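Side-chain contacts in lipase (Photobacterium sp. M37, PDB 2ORY), which hydrolyses the ester bonds of triacylglycerols as a cold-adapted lipase of the class 3 family with an alpha/beta-hydrolase fold: residues 32-35 against 36-40; 102-105 against 106-109; 261-265 against 266-270. All coordinates share one frame; numbering follows the deposited sequence.

The three contacts are local, each made within one continuous run of chain. Contact 1 lies in the middle of helix 30-43 and is partly buried: its apolar side faces strands 52-63 and 66-78, with lysines and a glutamate on its outer side. Contact 2 is a surface contact in the loop between helix 97-102 and strand 110-112, where carboxylate, hydroxyl and carbonyl groups shape the chain. Contact 3, partly buried, is the start of helix 265-278, built from proline, arginine and a bridging water. Contacts 2 and 3 touch where Phe102 and Asn103 pack on Leu270 and Phe102 also meets Gln267; contact 1 stands apart, about 21 Å from contact 2 by nearest atoms.

Contact 1: 32-35 against 36-40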
loop_
_atom_site.group_PDB
_atom_site.type_symbol
_atom_site.label_atom_id
_atom_site.label_comp_id
_atom_site.label_asym_id
_atom_site.label_seq_id
_atom_site.Cartn_x
_atom_site.Cartn_y
_atom_site.Cartn_z
ATOM N N LEU A 32 8.909 -16.841 -9.686
ATOM C CA LEU A 32 7.913 -17.612 -8.954
ATOM C C LEU A 32 6.636 -16.789 -8.806
ATOM O O LEU A 32 5.530 -17.314 -8.928
ATOM C CB LEU A 32 8.452 -17.977 -7.566
ATOM C CG LEU A 32 7.517 -18.714 -6.594
ATOM C CD1 LEU A 32 8.350 -19.506 -5.587
ATOM C CD2 LEU A 32 6.599 -17.724 -5.873
ATOM N N ILE A 33 6.800 -15.500 -8.520
ATOM C CA ILE A 33 5.660 -14.595 -8.343
ATOM C C ILE A 33 4.908 -14.423 -9.654
ATOM O O ILE A 33 3.683 -14.562 -9.699
ATOM C CB ILE A 33 6.109 -13.194 -7.845
ATOM C CG1 ILE A 33 6.722 -13.310 -6.445
ATOM C CG2 ILE A 33 4.912 -12.243 -7.792
ATOM C CD1 ILE A 33 7.273 -11.999 -5.924
ATOM N N LEU A 34 5.650 -14.118 -10.717
ATOM C CA LEU A 34 5.053 -13.928 -12.032
ATOM C C LEU A 34 4.166 -15.121 -12.383
ATOM O O LEU A 34 3.024 -14.951 -12.800
ATOM C CB LEU A 34 6.140 -13.752 -13.102
ATOM C CG LEU A 34 5.615 -13.619 -14.543
ATOM C CD1 LEU A 34 4.748 -12.370 -14.661
ATOM C CD2 LEU A 34 6.775 -13.558 -15.523
ATOM N N LYS A 35 4.689 -16.331 -12.201
ATOM C CA LYS A 35 3.925 -17.531 -12.507
ATOM C C LYS A 35 2.617 -17.525 -11.727
ATOM O O LYS A 35 1.565 -17.867 -12.254
ATOM C CB LYS A 35 4.733 -18.777 -12.142
ATOM C CG LYS A 35 4.029 -20.092 -12.460
ATOM C CD LYS A 35 4.703 -21.290 -11.772
ATOM C CE LYS A 35 4.572 -21.224 -10.243
ATOM N NZ LYS A 35 5.193 -22.390 -9.526
ATOM N N LYS A 36 2.697 -17.136 -10.462
ATOM C CA LYS A 36 1.525 -17.084 -9.607
ATOM C C LYS A 36 0.515 -16.059 -10.103
ATOM O O LYS A 36 -0.688 -16.324 -10.162
ATOM C CB LYS A 36 1.944 -16.759 -8.171
ATOM C CG LYS A 36 2.610 -17.927 -7.437
ATOM C CD LYS A 36 1.598 -19.035 -7.182
ATOM C CE LYS A 36 2.239 -20.281 -6.576
ATOM N NZ LYS A 36 1.251 -21.391 -6.359
ATOM N N MET A 37 1.002 -14.882 -10.469
ATOM C CA MET A 37 0.107 -13.844 -10.955
ATOM C C MET A 37 -0.683 -14.275 -12.192
ATOM O O MET A 37 -1.879 -14.046 -12.270
ATOM C CB MET A 37 0.905 -12.587 -11.263
ATOM C CG MET A 37 1.758 -12.156 -10.111
ATOM S SD MET A 37 2.508 -10.579 -10.411
ATOM C CE MET A 37 2.107 -9.856 -8.837
ATOM N N LYS A 38 -0.010 -14.915 -13.144
ATOM C CA LYS A 38 -0.660 -15.355 -14.374
ATOM C C LYS A 38 -1.758 -16.367 -14.099
ATOM O O LYS A 38 -2.823 -16.310 -14.713
ATOM C CB LYS A 38 0.367 -15.941 -15.348
ATOM C CG LYS A 38 1.388 -14.930 -15.844
ATOM C CD LYS A 38 2.290 -15.533 -16.905
ATOM C CE LYS A 38 3.353 -14.544 -17.329
ATOM N NZ LYS A 38 4.259 -15.097 -18.372
ATOM N N GLU A 39 -1.515 -17.292 -13.179
ATOM C CA GLU A 39 -2.537 -18.273 -12.850
ATOM C C GLU A 39 -3.754 -17.578 -12.226
ATOM O O GLU A 39 -4.906 -17.918 -12.526
ATOM C CB GLU A 39 -2.003 -19.314 -11.866
ATOM C CG GLU A 39 -3.064 -20.343 -11.484
ATOM C CD GLU A 39 -2.647 -21.248 -10.335
ATOM O OE1 GLU A 39 -3.433 -22.160 -9.991
ATOM O OE2 GLU A 39 -1.543 -21.052 -9.774
ATOM N N ALA A 40 -3.484 -16.623 -11.339
ATOM C CA ALA A 40 -4.538 -15.861 -10.665
ATOM C C ALA A 40 -5.375 -15.044 -11.658
ATOM O O ALA A 40 -6.602 -15.090 -11.644
ATOM C CB ALA A 40 -3.917 -14.923 -9.619
#
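Met37 N donates to Ile33 O at 2.8 Å (N-H...O angle 160°), the shortest of four successive backbone bonds that tie 32-35 to 36-40; Lys38 N reaches Leu34 O at 3.1 Å. At the flanks Lys36 N bonds Leu32 O and Glu39 N bonds Lys35 O, both longer. One turn apart, Ile33 and Met37 lie side by side and point the same way: methyl CG2 of Ile33 meets CE of Met37 at 3.8 Å, with the sulfur almost as near. With CG2 anti to the backbone N, Ile33 turns this branch forward to Met37. Both residues pack on Met72 of strand 66-78. Leu34 crosses the extended chain of Lys38, whose CE rests 3.7 Å from both CG and CD1 of Leu34; Leu34 also meets Val54 and Pro58 of strand 52-63. Lys35 NZ and Lys36 NZ stand 5.2 Å apart, like charges that would probably disfavour a closer approach. Such i to i+4 pairing, apolar toward the strands and charged along the outer side, is characteristic of an amphipathic alpha-helix lying against the sheet of an alpha/beta hydrolase.

Contact 2: 102-105 against 106-109; sequences FNDF and MVSA
Asp104 sends its carboxylate forward to Met106 and Val107, over the start of a beta turn, 105-108, close to type I, that carries the chain of this alpha/beta hydrolase from helix 97-102 toward strand 110-112. From CB the side chain runs with CG anti to the backbone N (chi1 -170°), which lays the carboxylate beside the chain that follows. Asp104 CG comes 4.0 Å from Val107 CG1. Beyond it the two oxygens part company. Asp104 OD2 takes a weak hydrogen bond from Met106 N, 3.0 Å long and bent to 122° at the hydrogen, closing a loose Asx turn, and also lies 3.4 Å from Met106 CB. Asp104 OD1 sits 3.5 Å from Val107 CG1 and has its strongest polar partner in the hydroxyl of Ser128 on helix 127-138, so the carboxylate is held mainly through OD1, with the weak OD2 bond adding to it. The other methyl of Val107, CG2, touches the backbone oxygen of Asp104 at 3.4 Å, so that the valine straddles this residue with both branches. Trp242 packs against Asp104 and Val107 alike, while Met106 and Ala109 make backbone bonds to Ser128 and Glu127 respectively, holding the loop to the start of helix 127-138. The turn is closed by Phe105 O, which accepts from two donors of one residue. Ser108 N lies 3.3 Å from Phe105 O, and Ser108 OG, turned back between its own backbone N and carbonyl carbon, donates to the same oxygen at 2.8 Å, almost in line with the Phe105 C=O bond.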
loop_
_atom_site.group_PDB
_atom_site.type_symbol
_atom_site.label_atom_id
_atom_site.label_comp_id
_atom_site.label_asym_id
_atom_site.label_seq_id
_atom_site.Cartn_x
_atom_site.Cartn_y
_atom_site.Cartn_z
ATOM N N PHE A 102 5.701 -0.351 14.253
ATOM C CA PHE A 102 6.110 0.247 15.529
ATOM C C PHE A 102 7.623 0.497 15.670
ATOM O O PHE A 102 8.032 1.465 16.291
ATOM C CB PHE A 102 5.671 -0.624 16.711
ATOM C CG PHE A 102 4.187 -0.669 16.937
ATOM C CD1 PHE A 102 3.302 -0.116 16.023
ATOM C CD2 PHE A 102 3.679 -1.275 18.081
ATOM C CE1 PHE A 102 1.933 -0.163 16.242
ATOM C CE2 PHE A 102 2.313 -1.330 18.315
ATOM C CZ PHE A 102 1.435 -0.770 17.388
ATOM N N ASN A 103 8.452 -0.383 15.122
ATOM C CA ASN A 103 9.896 -0.200 15.251
ATOM C C ASN A 103 10.558 0.587 14.113
ATOM O O ASN A 103 11.768 0.493 13.910
ATOM C CB ASN A 103 10.581 -1.561 15.400
ATOM C CG ASN A 103 10.364 -2.166 16.758
ATOM O OD1 ASN A 103 11.171 -1.984 17.674
ATOM N ND2 ASN A 103 9.259 -2.882 16.908
ATOM N N ASP A 104 9.777 1.374 13.386
ATOM C CA ASP A 104 10.319 2.173 12.282
ATOM C C ASP A 104 11.089 3.427 12.755
ATOM O O ASP A 104 10.491 4.441 13.110
ATOM C CB ASP A 104 9.174 2.586 11.364
ATOM C CG ASP A 104 9.652 3.201 10.072
ATOM O OD1 ASP A 104 8.794 3.452 9.198
ATOM O OD2 ASP A 104 10.872 3.433 9.926
ATOM N N PHE A 105 12.415 3.360 12.745
ATOM C CA PHE A 105 13.240 4.485 13.179
ATOM C C PHE A 105 13.115 5.658 12.227
ATOM O O PHE A 105 13.173 6.810 12.636
ATOM C CB PHE A 105 14.722 4.112 13.183
ATOM C CG PHE A 105 15.212 3.505 14.452
ATOM C CD1 PHE A 105 14.887 2.200 14.790
ATOM C CD2 PHE A 105 16.056 4.229 15.285
ATOM C CE1 PHE A 105 15.402 1.622 15.936
ATOM C CE2 PHE A 105 16.577 3.661 16.435
ATOM C CZ PHE A 105 16.250 2.353 16.763
ATOM N N MET A 106 12.968 5.330 10.951
ATOM C CA MET A 106 12.916 6.303 9.865
ATOM C C MET A 106 11.774 7.299 9.764
ATOM O O MET A 106 11.662 7.998 8.757
ATOM C CB MET A 106 13.047 5.568 8.531
ATOM C CG MET A 106 14.305 5.914 7.756
ATOM S SD MET A 106 15.407 4.508 7.469
ATOM C CE MET A 106 14.484 3.576 6.400
ATOM N N VAL A 107 10.915 7.379 10.770
ATOM C CA VAL A 107 9.843 8.356 10.695
ATOM C C VAL A 107 10.186 9.552 11.560
ATOM O O VAL A 107 9.484 10.561 11.528
ATOM C CB VAL A 107 8.460 7.778 11.124
ATOM C CG1 VAL A 107 7.965 6.783 10.068
ATOM C CG2 VAL A 107 8.551 7.116 12.510
ATOM N N SER A 108 11.271 9.457 12.326
ATOM C CA SER A 108 11.665 10.578 13.178
ATOM C C SER A 108 12.392 11.663 12.388
ATOM O O SER A 108 12.470 12.807 12.828
ATOM C CB SER A 108 12.527 10.100 14.353
ATOM O OG SER A 108 13.555 9.227 13.921
ATOM N N ALA A 109 12.908 11.303 11.218
ATOM C CA ALA A 109 13.600 12.250 10.348
ATOM C C ALA A 109 12.732 12.409 9.099
ATOM O O ALA A 109 12.076 11.456 8.681
ATOM C CB ALA A 109 14.999 11.711 9.968
#

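Contact 3: 261-265 against 266-270; sequences VKPLL and YQRAL
Pro263 meets Arg268 where the chain enters helix 265-278. Ring atom CG of Pro263 lies 3.9 Å from Arg268 CG and stands over one face of the guanidinium, 4.0 Å above its plane and shifted toward the rim. The arginine reaches this place because its chain is extended from CG to NE and runs back along the incoming loop, taking NE to 3.5 Å from Pro263 O. Leu265 closes in on the same chain, its CD2 meeting Arg268 CD at 3.9 Å. Pro263 CB also rests against Gln267 CB. Behind these side chains, Arg268 N bonds Leu264 O at 3.0 Å, and Ala269 N bonds Leu265 O at 2.9 Å. Leu264 holds the N-cap position with an aliphatic side chain; its backbone N donates to a water at 2.9 Å, and that water takes a weak bond from Gln267 NE2. Bent at chi2 (59°), the glutamine folds its amide back so that NE2 serves this water and OE1 bonds the hydroxyl of Ser98 on helix 97-102, while OE1 also lies in plane at the edge of the Tyr266 ring. Farther out, Tyr304 of helix 304-319 packs on Pro263, Leu305 of that helix on Gln267, and Lys251 meets Arg268. With Pro263 just before the N-cap and Arg268 in the first turn, the pair takes the N' and N4 positions and resembles a hydrophobic staple, with the aliphatic stem of the arginine as one partner, at a water-bridged helix N-terminus.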
loop_
_atom_site.group_PDB
_atom_site.type_symbol
_atom_site.label_atom_id
_atom_site.label_comp_id
_atom_site.label_asym_id
_atom_site.label_seq_id
_atom_site.Cartn_x
_atom_site.Cartn_y
_atom_site.Cartn_z
ATOM N N VAL A 261 -9.546 -6.591 24.215
ATOM C CA VAL A 261 -8.235 -7.110 23.844
ATOM C C VAL A 261 -7.212 -6.001 24.033
ATOM O O VAL A 261 -7.196 -5.039 23.277
ATOM C CB VAL A 261 -8.239 -7.555 22.386
ATOM C CG1 VAL A 261 -6.823 -7.813 21.902
ATOM C CG2 VAL A 261 -9.064 -8.803 22.260
ATOM N N LYS A 262 -6.358 -6.131 25.039
ATOM C CA LYS A 262 -5.369 -5.091 25.300
ATOM C C LYS A 262 -3.935 -5.440 24.919
ATOM O O LYS A 262 -3.533 -6.607 24.939
ATOM C CB LYS A 262 -5.402 -4.691 26.779
ATOM C CG LYS A 262 -6.794 -4.435 27.324
ATOM C CD LYS A 262 -6.748 -4.176 28.828
ATOM C CE LYS A 262 -8.104 -4.434 29.459
ATOM N NZ LYS A 262 -8.564 -5.825 29.167
ATOM N N PRO A 263 -3.142 -4.417 24.570
ATOM C CA PRO A 263 -1.733 -4.573 24.180
ATOM C C PRO A 263 -0.846 -4.931 25.375
ATOM O O PRO A 263 -1.052 -4.415 26.482
ATOM C CB PRO A 263 -1.380 -3.201 23.629
ATOM C CG PRO A 263 -2.219 -2.271 24.516
ATOM C CD PRO A 263 -3.544 -3.000 24.581
ATOM N N LEU A 264 0.120 -5.821 25.157
ATOM C CA LEU A 264 1.055 -6.198 26.207
ATOM C C LEU A 264 1.888 -4.959 26.510
ATOM O O LEU A 264 1.927 -4.014 25.718
ATOM C CB LEU A 264 1.978 -7.344 25.747
ATOM C CG LEU A 264 1.251 -8.659 25.450
ATOM C CD1 LEU A 264 2.204 -9.672 24.772
ATOM C CD2 LEU A 264 0.654 -9.215 26.756
ATOM N N LEU A 265 2.553 -4.962 27.654
ATOM C CA LEU A 265 3.376 -3.829 28.062
ATOM C C LEU A 265 4.473 -3.459 27.056
ATOM O O LEU A 265 4.783 -2.278 26.887
ATOM C CB LEU A 265 4.020 -4.133 29.428
ATOM C CG LEU A 265 3.040 -4.228 30.602
ATOM C CD1 LEU A 265 3.729 -4.774 31.865
ATOM C CD2 LEU A 265 2.461 -2.838 30.844
ATOM N N TYR A 266 5.068 -4.464 26.406
ATOM C CA TYR A 266 6.139 -4.203 25.443
ATOM C C TYR A 266 5.569 -3.324 24.344
ATOM O O TYR A 266 6.205 -2.371 23.931
ATOM C CB TYR A 266 6.691 -5.504 24.838
ATOM C CG TYR A 266 7.989 -5.319 24.046
ATOM C CD1 TYR A 266 9.226 -5.271 24.699
ATOM C CD2 TYR A 266 7.983 -5.188 22.645
ATOM C CE1 TYR A 266 10.419 -5.097 23.996
ATOM C CE2 TYR A 266 9.185 -5.012 21.919
ATOM C CZ TYR A 266 10.397 -4.966 22.611
ATOM O OH TYR A 266 11.602 -4.782 21.959
ATOM N N GLN A 267 4.360 -3.639 23.883
ATOM C CA GLN A 267 3.726 -2.830 22.847
ATOM C C GLN A 267 3.322 -1.441 23.371
ATOM O O GLN A 267 3.369 -0.452 22.634
ATOM C CB GLN A 267 2.509 -3.557 22.292
ATOM C CG GLN A 267 2.813 -4.449 21.099
ATOM C CD GLN A 267 3.841 -5.534 21.395
ATOM O OE1 GLN A 267 4.835 -5.674 20.674
ATOM N NE2 GLN A 267 3.596 -6.318 22.433
ATOM N N ARG A 268 2.922 -1.363 24.641
ATOM C CA ARG A 268 2.546 -0.070 25.224
ATOM C C ARG A 268 3.767 0.833 25.225
ATOM O O ARG A 268 3.645 2.025 24.962
ATOM C CB ARG A 268 2.036 -0.228 26.657
ATOM C CG ARG A 268 0.604 -0.696 26.767
ATOM C CD ARG A 268 0.251 -0.946 28.227
ATOM N NE ARG A 268 -1.121 -1.414 28.373
ATOM C CZ ARG A 268 -2.190 -0.632 28.262
ATOM N NH1 ARG A 268 -2.042 0.666 28.012
ATOM N NH2 ARG A 268 -3.406 -1.151 28.382
ATOM N N ALA A 269 4.939 0.264 25.530
ATOM C CA ALA A 269 6.195 1.027 25.525
ATOM C C ALA A 269 6.524 1.485 24.095
ATOM O O ALA A 269 6.972 2.617 23.887
ATOM C CB ALA A 269 7.350 0.166 26.080
ATOM N N LEU A 270 6.310 0.609 23.109
ATOM C CA LEU A 270 6.584 0.984 21.711
ATOM C C LEU A 270 5.647 2.111 21.271
ATOM O O LEU A 270 6.082 3.061 20.628
ATOM C CB LEU A 270 6.433 -0.224 20.774
ATOM C CG LEU A 270 7.661 -1.132 20.647
ATOM C CD1 LEU A 270 7.319 -2.444 19.974
ATOM C CD2 LEU A 270 8.694 -0.395 19.850
HETATM O O HOH W 1 0.693 -6.639 22.460
#